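Local coordinates for putative uncharacterized protein (Mycobacterium avium, PDB 2Z6V), which is of unknown function but probably acts as a sulfotransferase, moving a sulfuryl group from the donor PAPS to an acceptor not yet established, at residues Leu125-Pro130 and Thr151-Pro156; Arg330-Tyr335 and Tyr351-Glu356; Arg341-Val346 and Asn368-His373. All coordinates share one frame; numbering follows the deposited sequence.

Interaction 1 of 3, residues Leu125-Pro130 and Thr151-Pro156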
loop_
_atom_site.group_PDB
_atom_site.type_symbol
_atom_site.label_atom_id
_atom_site.label_comp_id
_atom_site.label_asym_id
_atom_site.label_seq_id
_atom_site.Cartn_x
_atom_site.Cartn_y
_atom_site.Cartn_z
ATOM N N LEU A 125 14.047 -6.290 5.057
ATOM C CA LEU A 125 15.101 -6.320 6.067
ATOM C C LEU A 125 14.545 -6.144 7.485
ATOM O O LEU A 125 14.996 -6.804 8.423
ATOM C CB LEU A 125 16.156 -5.250 5.770
ATOM C CG LEU A 125 16.996 -5.562 4.529
ATOM C CD1 LEU A 125 18.071 -4.501 4.345
ATOM C CD2 LEU A 125 17.622 -6.948 4.683
ATOM N N LEU A 126 13.561 -5.263 7.634
ATOM C CA LEU A 126 12.954 -5.027 8.937
ATOM C C LEU A 126 12.189 -6.267 9.359
ATOM O O LEU A 126 12.015 -6.525 10.548
ATOM C CB LEU A 126 11.989 -3.837 8.884
ATOM C CG LEU A 126 12.574 -2.444 8.633
ATOM C CD1 LEU A 126 11.452 -1.443 8.406
ATOM C CD2 LEU A 126 13.440 -2.039 9.813
ATOM N N ASP A 127 11.737 -7.035 8.374
ATOM C CA ASP A 127 10.974 -8.243 8.640
ATOM C C ASP A 127 11.875 -9.367 9.135
ATOM O O ASP A 127 11.389 -10.397 9.606
ATOM C CB ASP A 127 10.222 -8.672 7.377
ATOM C CG ASP A 127 9.248 -9.813 7.631
ATOM O OD1 ASP A 127 8.520 -9.772 8.647
ATOM O OD2 ASP A 127 9.198 -10.748 6.804
ATOM N N GLN A 128 13.188 -9.158 9.033
ATOM C CA GLN A 128 14.176 -10.138 9.480
ATOM C C GLN A 128 14.401 -10.092 10.990
ATOM O O GLN A 128 15.020 -10.986 11.555
ATOM C CB GLN A 128 15.508 -9.904 8.775
ATOM C CG GLN A 128 15.470 -10.176 7.298
ATOM C CD GLN A 128 14.885 -11.533 6.999
ATOM O OE1 GLN A 128 15.328 -12.546 7.550
ATOM N NE2 GLN A 128 13.873 -11.566 6.128
ATOM N N ASP A 129 13.909 -9.041 11.636
ATOM C CA ASP A 129 14.046 -8.874 13.083
ATOM C C ASP A 129 12.883 -9.628 13.734
ATOM O O ASP A 129 11.724 -9.238 13.584
ATOM C CB ASP A 129 13.967 -7.385 13.430
ATOM C CG ASP A 129 14.361 -7.093 14.860
ATOM O OD1 ASP A 129 13.994 -7.887 15.756
ATOM O OD2 ASP A 129 15.026 -6.058 15.085
ATOM N N PRO A 130 13.173 -10.715 14.462
ATOM C CA PRO A 130 12.097 -11.487 15.103
ATOM C C PRO A 130 11.237 -10.755 16.133
ATOM O O PRO A 130 10.179 -11.248 16.512
ATOM C CB PRO A 130 12.836 -12.693 15.695
ATOM C CG PRO A 130 14.222 -12.170 15.935
ATOM C CD PRO A 130 14.491 -11.324 14.717
ATOM N N THR A 151 3.700 -19.449 13.197
ATOM C CA THR A 151 3.081 -19.868 11.946
ATOM C C THR A 151 2.728 -18.748 10.953
ATOM O O THR A 151 1.992 -18.970 9.992
ATOM C CB THR A 151 1.806 -20.703 12.243
ATOM O OG1 THR A 151 0.857 -19.898 12.953
ATOM C CG2 THR A 151 2.149 -21.922 13.101
ATOM N N LEU A 152 3.258 -17.551 11.162
ATOM C CA LEU A 152 2.954 -16.448 10.261
ATOM C C LEU A 152 3.292 -16.774 8.808
ATOM O O LEU A 152 2.738 -16.176 7.881
ATOM C CB LEU A 152 3.690 -15.182 10.696
ATOM C CG LEU A 152 3.255 -14.604 12.046
ATOM C CD1 LEU A 152 4.074 -13.357 12.340
ATOM C CD2 LEU A 152 1.761 -14.276 12.028
ATOM N N ARG A 153 4.194 -17.729 8.606
ATOM C CA ARG A 153 4.576 -18.103 7.252
ATOM C C ARG A 153 4.191 -19.530 6.863
ATOM O O ARG A 153 4.382 -19.924 5.710
ATOM C CB ARG A 153 6.081 -17.907 7.054
ATOM C CG ARG A 153 6.595 -16.505 7.398
ATOM C CD ARG A 153 8.058 -16.385 7.004
ATOM N NE ARG A 153 8.780 -15.286 7.652
ATOM C CZ ARG A 153 8.485 -13.990 7.531
ATOM N NH1 ARG A 153 9.227 -13.093 8.168
ATOM N NH2 ARG A 153 7.456 -13.581 6.792
ATOM N N THR A 154 3.638 -20.298 7.803
ATOM C CA THR A 154 3.247 -21.676 7.504
ATOM C C THR A 154 1.764 -21.973 7.693
ATOM O O THR A 154 1.317 -23.116 7.524
ATOM C CB THR A 154 4.048 -22.684 8.341
ATOM O OG1 THR A 154 3.865 -22.406 9.735
ATOM C CG2 THR A 154 5.523 -22.604 7.975
ATOM N N ASP A 155 1.002 -20.945 8.041
ATOM C CA ASP A 155 -0.426 -21.108 8.235
ATOM C C ASP A 155 -1.045 -21.582 6.916
ATOM O O ASP A 155 -0.748 -21.042 5.843
ATOM C CB ASP A 155 -1.038 -19.778 8.675
ATOM C CG ASP A 155 -2.509 -19.891 8.999
ATOM O OD1 ASP A 155 -3.331 -19.965 8.053
ATOM O OD2 ASP A 155 -2.835 -19.916 10.210
ATOM N N PRO A 156 -1.905 -22.614 6.977
ATOM C CA PRO A 156 -2.569 -23.173 5.792
ATOM C C PRO A 156 -3.173 -22.131 4.842
ATOM O O PRO A 156 -3.232 -22.349 3.633
ATOM C CB PRO A 156 -3.624 -24.093 6.397
ATOM C CG PRO A 156 -2.942 -24.591 7.641
ATOM C CD PRO A 156 -2.325 -23.329 8.197
#
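Arg153 and Asp127 meet in a salt bridge that makes up essentially the whole contact. NH1 of Arg153 donates to OD2 of Asp127 over 2.7 Å, and a weak second bond runs from Arg153 NH2 to the same Asp127 OD2 at 3.3 Å. Both donors therefore converge on one carboxylate oxygen instead of taking one oxygen each. The flat groups are set almost at right angles, their planes 89° apart. NH1 meets OD2 from above the carboxylate plane, 44° out of it; OD2 in turn sits at the guanidinium edge, though tilted from its plane, and the bond is bent (138° at the hydrogen). The carbonyl O of Asp127 also lies in the guanidinium plane at an edge, without being a bonded partner.

The two side chains reach toward each other from opposite directions. Arginine suits its place because its long chain, extended from CG to NE, can span from its loop to the turn Leu126-Asp129; aspartate suits the other side because its short stem keeps the charge close to the backbone. That type I turn holds Asp127, and its CG is turned anti to the backbone N, which presents the carboxylate to the arginine. Further out, Asp127 OD1 has a weak hydrogen bond to Ser134 OG, and Pro188 packs on the same side chain. In the arginine's loop, Leu152 O accepts a hydrogen bond from Trp138 NE1.

Asp127 is buried and Arg153 partly exposed, so the ion pair probably offsets much of the cost of burying the carboxylate and favours its ionised form.

Interaction 2 of 3, residues Arg330-Tyr335 and Tyr351-Glu356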
loop_
_atom_site.group_PDB
_atom_site.type_symbol
_atom_site.label_atom_id
_atom_site.label_comp_id
_atom_site.label_asym_id
_atom_site.label_seq_id
_atom_site.Cartn_x
_atom_site.Cartn_y
_atom_site.Cartn_z
ATOM N N ARG A 330 11.290 13.999 13.594
ATOM C CA ARG A 330 10.240 12.988 13.676
ATOM C C ARG A 330 10.337 12.008 12.502
ATOM O O ARG A 330 9.603 11.018 12.438
ATOM C CB ARG A 330 8.853 13.651 13.669
ATOM C CG ARG A 330 8.465 14.364 14.966
ATOM C CD ARG A 330 8.406 13.400 16.148
ATOM N NE ARG A 330 7.508 12.267 15.919
ATOM C CZ ARG A 330 6.179 12.345 15.837
ATOM N NH1 ARG A 330 5.561 13.517 15.963
ATOM N NH2 ARG A 330 5.459 11.241 15.636
ATOM N N PHE A 331 11.253 12.292 11.582
ATOM C CA PHE A 331 11.438 11.466 10.395
ATOM C C PHE A 331 12.847 10.900 10.253
ATOM O O PHE A 331 13.810 11.413 10.831
ATOM C CB PHE A 331 11.170 12.283 9.127
ATOM C CG PHE A 331 9.807 12.887 9.054
ATOM C CD1 PHE A 331 8.799 12.268 8.328
ATOM C CD2 PHE A 331 9.535 14.094 9.686
ATOM C CE1 PHE A 331 7.533 12.845 8.229
ATOM C CE2 PHE A 331 8.275 14.682 9.596
ATOM C CZ PHE A 331 7.271 14.056 8.865
ATOM N N PHE A 332 12.948 9.825 9.477
ATOM C CA PHE A 332 14.235 9.236 9.156
ATOM C C PHE A 332 14.213 9.294 7.638
ATOM O O PHE A 332 13.215 8.925 7.025
ATOM C CB PHE A 332 14.364 7.772 9.580
ATOM C CG PHE A 332 15.685 7.178 9.189
ATOM C CD1 PHE A 332 16.796 7.313 10.019
ATOM C CD2 PHE A 332 15.860 6.615 7.925
ATOM C CE1 PHE A 332 18.060 6.908 9.592
ATOM C CE2 PHE A 332 17.122 6.206 7.486
ATOM C CZ PHE A 332 18.224 6.356 8.320
ATOM N N HIS A 333 15.288 9.757 7.018
ATOM C CA HIS A 333 15.265 9.837 5.569
ATOM C C HIS A 333 16.029 8.738 4.875
ATOM O O HIS A 333 17.249 8.635 4.964
ATOM C CB HIS A 333 15.733 11.216 5.109
ATOM C CG HIS A 333 14.830 12.312 5.568
ATOM N ND1 HIS A 333 15.213 13.253 6.500
ATOM C CD2 HIS A 333 13.525 12.553 5.303
ATOM C CE1 HIS A 333 14.181 14.023 6.791
ATOM N NE2 HIS A 333 13.144 13.619 6.080
ATOM N N MET A 334 15.274 7.907 4.179
ATOM C CA MET A 334 15.833 6.787 3.456
ATOM C C MET A 334 15.880 7.125 1.968
ATOM O O MET A 334 14.845 7.285 1.321
ATOM C CB MET A 334 14.969 5.559 3.711
ATOM C CG MET A 334 15.451 4.304 3.052
ATOM S SD MET A 334 14.311 3.002 3.476
ATOM C CE MET A 334 12.931 3.378 2.363
ATOM N N TYR A 335 17.091 7.244 1.441
ATOM C CA TYR A 335 17.295 7.578 0.040
ATOM C C TYR A 335 17.507 6.332 -0.800
ATOM O O TYR A 335 18.221 5.411 -0.403
ATOM C CB TYR A 335 18.507 8.500 -0.104
ATOM C CG TYR A 335 18.321 9.851 0.549
ATOM C CD1 TYR A 335 17.750 10.916 -0.150
ATOM C CD2 TYR A 335 18.692 10.059 1.879
ATOM C CE1 TYR A 335 17.555 12.162 0.460
ATOM C CE2 TYR A 335 18.499 11.293 2.498
ATOM C CZ TYR A 335 17.933 12.341 1.787
ATOM O OH TYR A 335 17.757 13.563 2.398
ATOM N N TYR A 351 18.176 1.885 13.076
ATOM C CA TYR A 351 18.102 1.361 14.428
ATOM C C TYR A 351 18.629 2.361 15.463
ATOM O O TYR A 351 18.053 2.492 16.549
ATOM C CB TYR A 351 18.845 0.028 14.531
ATOM C CG TYR A 351 17.989 -1.174 14.179
ATOM C CD1 TYR A 351 17.512 -1.365 12.880
ATOM C CD2 TYR A 351 17.650 -2.121 15.149
ATOM C CE1 TYR A 351 16.721 -2.465 12.554
ATOM C CE2 TYR A 351 16.857 -3.227 14.833
ATOM C CZ TYR A 351 16.396 -3.391 13.534
ATOM O OH TYR A 351 15.599 -4.474 13.220
ATOM N N GLU A 352 19.708 3.070 15.134
ATOM C CA GLU A 352 20.257 4.065 16.056
ATOM C C GLU A 352 19.203 5.141 16.271
ATOM O O GLU A 352 18.886 5.510 17.401
ATOM C CB GLU A 352 21.510 4.726 15.483
ATOM C CG GLU A 352 22.675 3.791 15.253
ATOM C CD GLU A 352 23.824 4.485 14.540
ATOM O OE1 GLU A 352 24.825 3.799 14.215
ATOM O OE2 GLU A 352 23.720 5.717 14.306
ATOM N N TRP A 353 18.671 5.636 15.160
ATOM C CA TRP A 353 17.648 6.665 15.165
ATOM C C TRP A 353 16.414 6.231 15.946
ATOM O O TRP A 353 15.862 7.008 16.711
ATOM C CB TRP A 353 17.273 6.998 13.726
ATOM C CG TRP A 353 16.082 7.869 13.593
ATOM C CD1 TRP A 353 16.027 9.217 13.770
ATOM C CD2 TRP A 353 14.761 7.451 13.238
ATOM N NE1 TRP A 353 14.750 9.669 13.544
ATOM C CE2 TRP A 353 13.952 8.605 13.217
ATOM C CE3 TRP A 353 14.184 6.209 12.933
ATOM C CZ2 TRP A 353 12.592 8.560 12.903
ATOM C CZ3 TRP A 353 12.834 6.161 12.619
ATOM C CH2 TRP A 353 12.050 7.332 12.606
ATOM N N ALA A 354 15.977 4.991 15.755
ATOM C CA ALA A 354 14.812 4.484 16.473
ATOM C C ALA A 354 15.241 4.069 17.870
ATOM O O ALA A 354 14.435 3.599 18.667
ATOM C CB ALA A 354 14.216 3.291 15.739
ATOM N N ASP A 355 16.526 4.254 18.145
ATOM C CA ASP A 355 17.130 3.897 19.418
ATOM C C ASP A 355 16.749 2.490 19.837
ATOM O O ASP A 355 16.158 2.273 20.895
ATOM C CB ASP A 355 16.739 4.884 20.515
ATOM C CG ASP A 355 17.681 4.820 21.711
ATOM O OD1 ASP A 355 18.907 4.965 21.510
ATOM O OD2 ASP A 355 17.202 4.626 22.848
ATOM N N GLU A 356 17.090 1.533 18.984
ATOM C CA GLU A 356 16.818 0.131 19.248
ATOM C C GLU A 356 18.058 -0.666 18.862
ATOM O O GLU A 356 18.734 -0.350 17.874
ATOM C CB GLU A 356 15.604 -0.343 18.441
ATOM C CG GLU A 356 14.285 0.256 18.908
ATOM C CD GLU A 356 13.088 -0.244 18.113
ATOM O OE1 GLU A 356 13.020 0.033 16.897
ATOM O OE2 GLU A 356 12.210 -0.914 18.703
#
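Phe332 of strand 331-335 and Trp353 in the last turn of helix 343-353 form the closest backbone approach, with 7.4 Å between their CA atoms. No hydrogen bond joins the segments, so side-chain packing carries the contact. Beyond Trp353 the chain leaves the helix in a Schellman motif: Asp355 takes a positive phi of 48°, and Glu356 N bonds back to Tyr351 O over 2.8 Å.

The indole of Trp353 turns one face to Phe332. Phe332 CB stands over the centre of its six-membered ring, 3.5 Å from the centroid and nearly on the ring normal, a CH-pi contact. The phenyl ring then leans across the same indole: Phe332 CD1 lies over the indole face, 3.7 Å from Trp353 CG, with the ring planes oblique at 58°. CG of Trp353 is anti to its backbone N (chi1 170°), which swings the indole from the helix toward the strand. CZ2 of the Trp353 six-membered ring lies beside the start of the strand, with Arg330 O in the indole plane at the edge, 3.9 Å from that CZ2. Trp353 NE1 comes near Phe331 O, but at a poor angle for a hydrogen bond.

A large flat side chain suits this place because it can cover both a phenylalanine and the adjoining backbone. Phe332 also packs on Val346 and Ile350 of the same helix, and its backbone pairs with Leu268 and Trp270. Phe331, directed away from Trp353, packs on Ile326 of helix 301-326. Such helical cover on an edge strand belongs to the three-layer alpha/beta sulfotransferase fold, whose parallel sheet here has strand order 2-3-1-4-5.

Interaction 3 of 3, residues Arg341-Val346 and Asn368-His373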
loop_
_atom_site.group_PDB
_atom_site.type_symbol
_atom_site.label_atom_id
_atom_site.label_comp_id
_atom_site.label_asym_id
_atom_site.label_seq_id
_atom_site.Cartn_x
_atom_site.Cartn_y
_atom_site.Cartn_z
ATOM N N ARG A 341 23.554 1.438 -2.796
ATOM C CA ARG A 341 24.986 1.361 -2.516
ATOM C C ARG A 341 25.341 0.662 -1.210
ATOM O O ARG A 341 26.382 0.015 -1.115
ATOM C CB ARG A 341 25.603 2.763 -2.523
ATOM C CG ARG A 341 25.631 3.414 -3.898
ATOM C CD ARG A 341 26.302 4.784 -3.862
ATOM N NE ARG A 341 26.546 5.307 -5.206
ATOM C CZ ARG A 341 25.593 5.629 -6.076
ATOM N NH1 ARG A 341 24.313 5.487 -5.749
ATOM N NH2 ARG A 341 25.920 6.085 -7.279
ATOM N N ASP A 342 24.490 0.784 -0.200
ATOM C CA ASP A 342 24.788 0.135 1.067
ATOM C C ASP A 342 23.595 0.115 2.018
ATOM O O ASP A 342 23.475 0.955 2.911
ATOM C CB ASP A 342 25.984 0.830 1.724
ATOM C CG ASP A 342 26.519 0.066 2.917
ATOM O OD1 ASP A 342 26.134 -1.115 3.094
ATOM O OD2 ASP A 342 27.335 0.646 3.667
ATOM N N PRO A 343 22.697 -0.862 1.836
ATOM C CA PRO A 343 21.505 -1.007 2.671
ATOM C C PRO A 343 21.798 -1.295 4.147
ATOM O O PRO A 343 21.116 -0.765 5.029
ATOM C CB PRO A 343 20.747 -2.144 1.987
ATOM C CG PRO A 343 21.849 -2.970 1.402
ATOM C CD PRO A 343 22.745 -1.917 0.810
ATOM N N MET A 344 22.800 -2.130 4.417
ATOM C CA MET A 344 23.141 -2.456 5.797
ATOM C C MET A 344 23.513 -1.210 6.584
ATOM O O MET A 344 23.257 -1.128 7.786
ATOM C CB MET A 344 24.288 -3.469 5.858
ATOM C CG MET A 344 23.850 -4.898 5.606
ATOM S SD MET A 344 22.369 -5.332 6.557
ATOM C CE MET A 344 23.063 -5.726 8.159
ATOM N N ASP A 345 24.120 -0.237 5.911
ATOM C CA ASP A 345 24.490 0.999 6.586
ATOM C C ASP A 345 23.223 1.739 6.996
ATOM O O ASP A 345 23.125 2.245 8.118
ATOM C CB ASP A 345 25.321 1.902 5.681
ATOM C CG ASP A 345 25.658 3.227 6.348
ATOM O OD1 ASP A 345 26.224 3.204 7.463
ATOM O OD2 ASP A 345 25.353 4.288 5.766
ATOM N N VAL A 346 22.258 1.805 6.082
ATOM C CA VAL A 346 20.995 2.470 6.366
ATOM C C VAL A 346 20.294 1.825 7.561
ATOM O O VAL A 346 19.769 2.522 8.424
ATOM C CB VAL A 346 20.037 2.420 5.158
ATOM C CG1 VAL A 346 18.706 3.045 5.536
ATOM C CG2 VAL A 346 20.643 3.165 3.973
ATOM N N ASN A 368 22.042 -12.239 5.178
ATOM C CA ASN A 368 21.687 -13.455 4.471
ATOM C C ASN A 368 20.614 -13.160 3.431
ATOM O O ASN A 368 20.610 -13.759 2.350
ATOM C CB ASN A 368 21.174 -14.511 5.444
ATOM C CG ASN A 368 20.440 -15.631 4.738
ATOM O OD1 ASN A 368 20.991 -16.291 3.859
ATOM N ND2 ASN A 368 19.181 -15.845 5.114
ATOM N N TRP A 369 19.705 -12.243 3.756
ATOM C CA TRP A 369 18.641 -11.889 2.832
ATOM C C TRP A 369 19.214 -11.169 1.618
ATOM O O TRP A 369 18.900 -11.519 0.483
ATOM C CB TRP A 369 17.600 -10.993 3.511
ATOM C CG TRP A 369 16.350 -10.844 2.694
ATOM C CD1 TRP A 369 15.272 -11.686 2.682
ATOM C CD2 TRP A 369 16.102 -9.863 1.682
ATOM N NE1 TRP A 369 14.373 -11.295 1.718
ATOM C CE2 TRP A 369 14.857 -10.179 1.089
ATOM C CE3 TRP A 369 16.813 -8.749 1.214
ATOM C CZ2 TRP A 369 14.308 -9.421 0.050
ATOM C CZ3 TRP A 369 16.270 -7.993 0.180
ATOM C CH2 TRP A 369 15.026 -8.334 -0.392
ATOM N N LEU A 370 20.056 -10.168 1.855
ATOM C CA LEU A 370 20.665 -9.396 0.770
ATOM C C LEU A 370 21.512 -10.253 -0.168
ATOM O O LEU A 370 21.560 -10.016 -1.378
ATOM C CB LEU A 370 21.541 -8.283 1.343
ATOM C CG LEU A 370 20.833 -7.080 1.958
ATOM C CD1 LEU A 370 21.812 -6.275 2.803
ATOM C CD2 LEU A 370 20.231 -6.235 0.841
ATOM N N ALA A 371 22.189 -11.244 0.403
ATOM C CA ALA A 371 23.040 -12.132 -0.370
ATOM C C ALA A 371 22.207 -12.925 -1.364
ATOM O O ALA A 371 22.637 -13.172 -2.491
ATOM C CB ALA A 371 23.776 -13.080 0.561
ATOM N N HIS A 372 21.009 -13.316 -0.938
ATOM C CA HIS A 372 20.118 -14.103 -1.780
ATOM C C HIS A 372 19.155 -13.260 -2.604
ATOM O O HIS A 372 18.313 -13.794 -3.319
ATOM C CB HIS A 372 19.338 -15.092 -0.916
ATOM C CG HIS A 372 20.206 -16.102 -0.232
ATOM N ND1 HIS A 372 19.704 -17.058 0.626
ATOM C CD2 HIS A 372 21.544 -16.310 -0.287
ATOM C CE1 HIS A 372 20.695 -17.812 1.068
ATOM N NE2 HIS A 372 21.821 -17.379 0.530
ATOM N N HIS A 373 19.276 -11.944 -2.509
ATOM C CA HIS A 373 18.401 -11.074 -3.276
ATOM C C HIS A 373 19.155 -9.876 -3.832
ATOM O O HIS A 373 19.005 -8.749 -3.353
ATOM C CB HIS A 373 17.221 -10.603 -2.418
ATOM C CG HIS A 373 16.353 -11.717 -1.919
ATOM N ND1 HIS A 373 16.629 -12.417 -0.764
ATOM C CD2 HIS A 373 15.225 -12.265 -2.431
ATOM C CE1 HIS A 373 15.707 -13.347 -0.584
ATOM N NE2 HIS A 373 14.844 -13.276 -1.581
#
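The first turn of helix 343-353 lies beside the last turn of helix 360-371, with the CA atoms of Pro343 and Leu370 8.6 Å apart. This is plain helix-helix packing between two consecutive helices of the alpha/beta sulfotransferase fold, a buried contact that is entirely apolar.

Leu370 supplies the second helix's share. Its CD1 methyl lies 3.6 Å from Pro343 CG and 3.7 Å from Met344 CG, while its other methyl, CD2, also rests against Pro343 CG. The forked end of leucine suits such a place: both methyls rest on the one ring carbon, and CD1 touches the methionine as well. Met344 is bent at chi2 (-47°) and chi3 (-82°), a folded shape that keeps its sulfur beside the leucine, with SD 3.9 Å from Leu370 CD1. Flexible methionine fits a space shared by several neighbours, for it also packs on Glu363, Met366 and Arg367 of helix 360-371. Proline is well placed in a first helical turn, where its missing N-H costs no helical hydrogen bond, and its rigid ring offers a compact apolar surface. Asp342 occupies the N-cap just before it. Leu370 also touches Val121 of helix 120-126.

Past Ala371 the helix ends, and His373 folds back against Trp369, whose ring also meets Tyr124. The imidazole lies over a face of the indole, with His373 ND1 3.4 Å above its plane near the centre. That same nitrogen closes the turn by donating to Trp369 O over 2.7 Å, in the plane of the imidazole and with an N-H...O angle of 160°.

The three contacts adjoin one another around helix 343-353, whose start serves interaction 3 and whose end serves interaction 2, their centres about 17 Å apart. Val346 joins those two, its CG1 4.0 Å from Phe332 CE2. Interaction 1, with its centre about 22 Å from that of interaction 2, is tied to it by a probable hydrogen bond of 2.5 Å between Asp129 OD2 and Tyr351 OH. Toward interaction 3, Leu125 CD2 packs 4.0 Å from Trp369 CE3. Helix 120-126 follows strand 109-113, and in sulfotransferases the intervening loop typically binds the PAPS phosphosulfate; interaction 1 lies toward the other, C-terminal end of that helix.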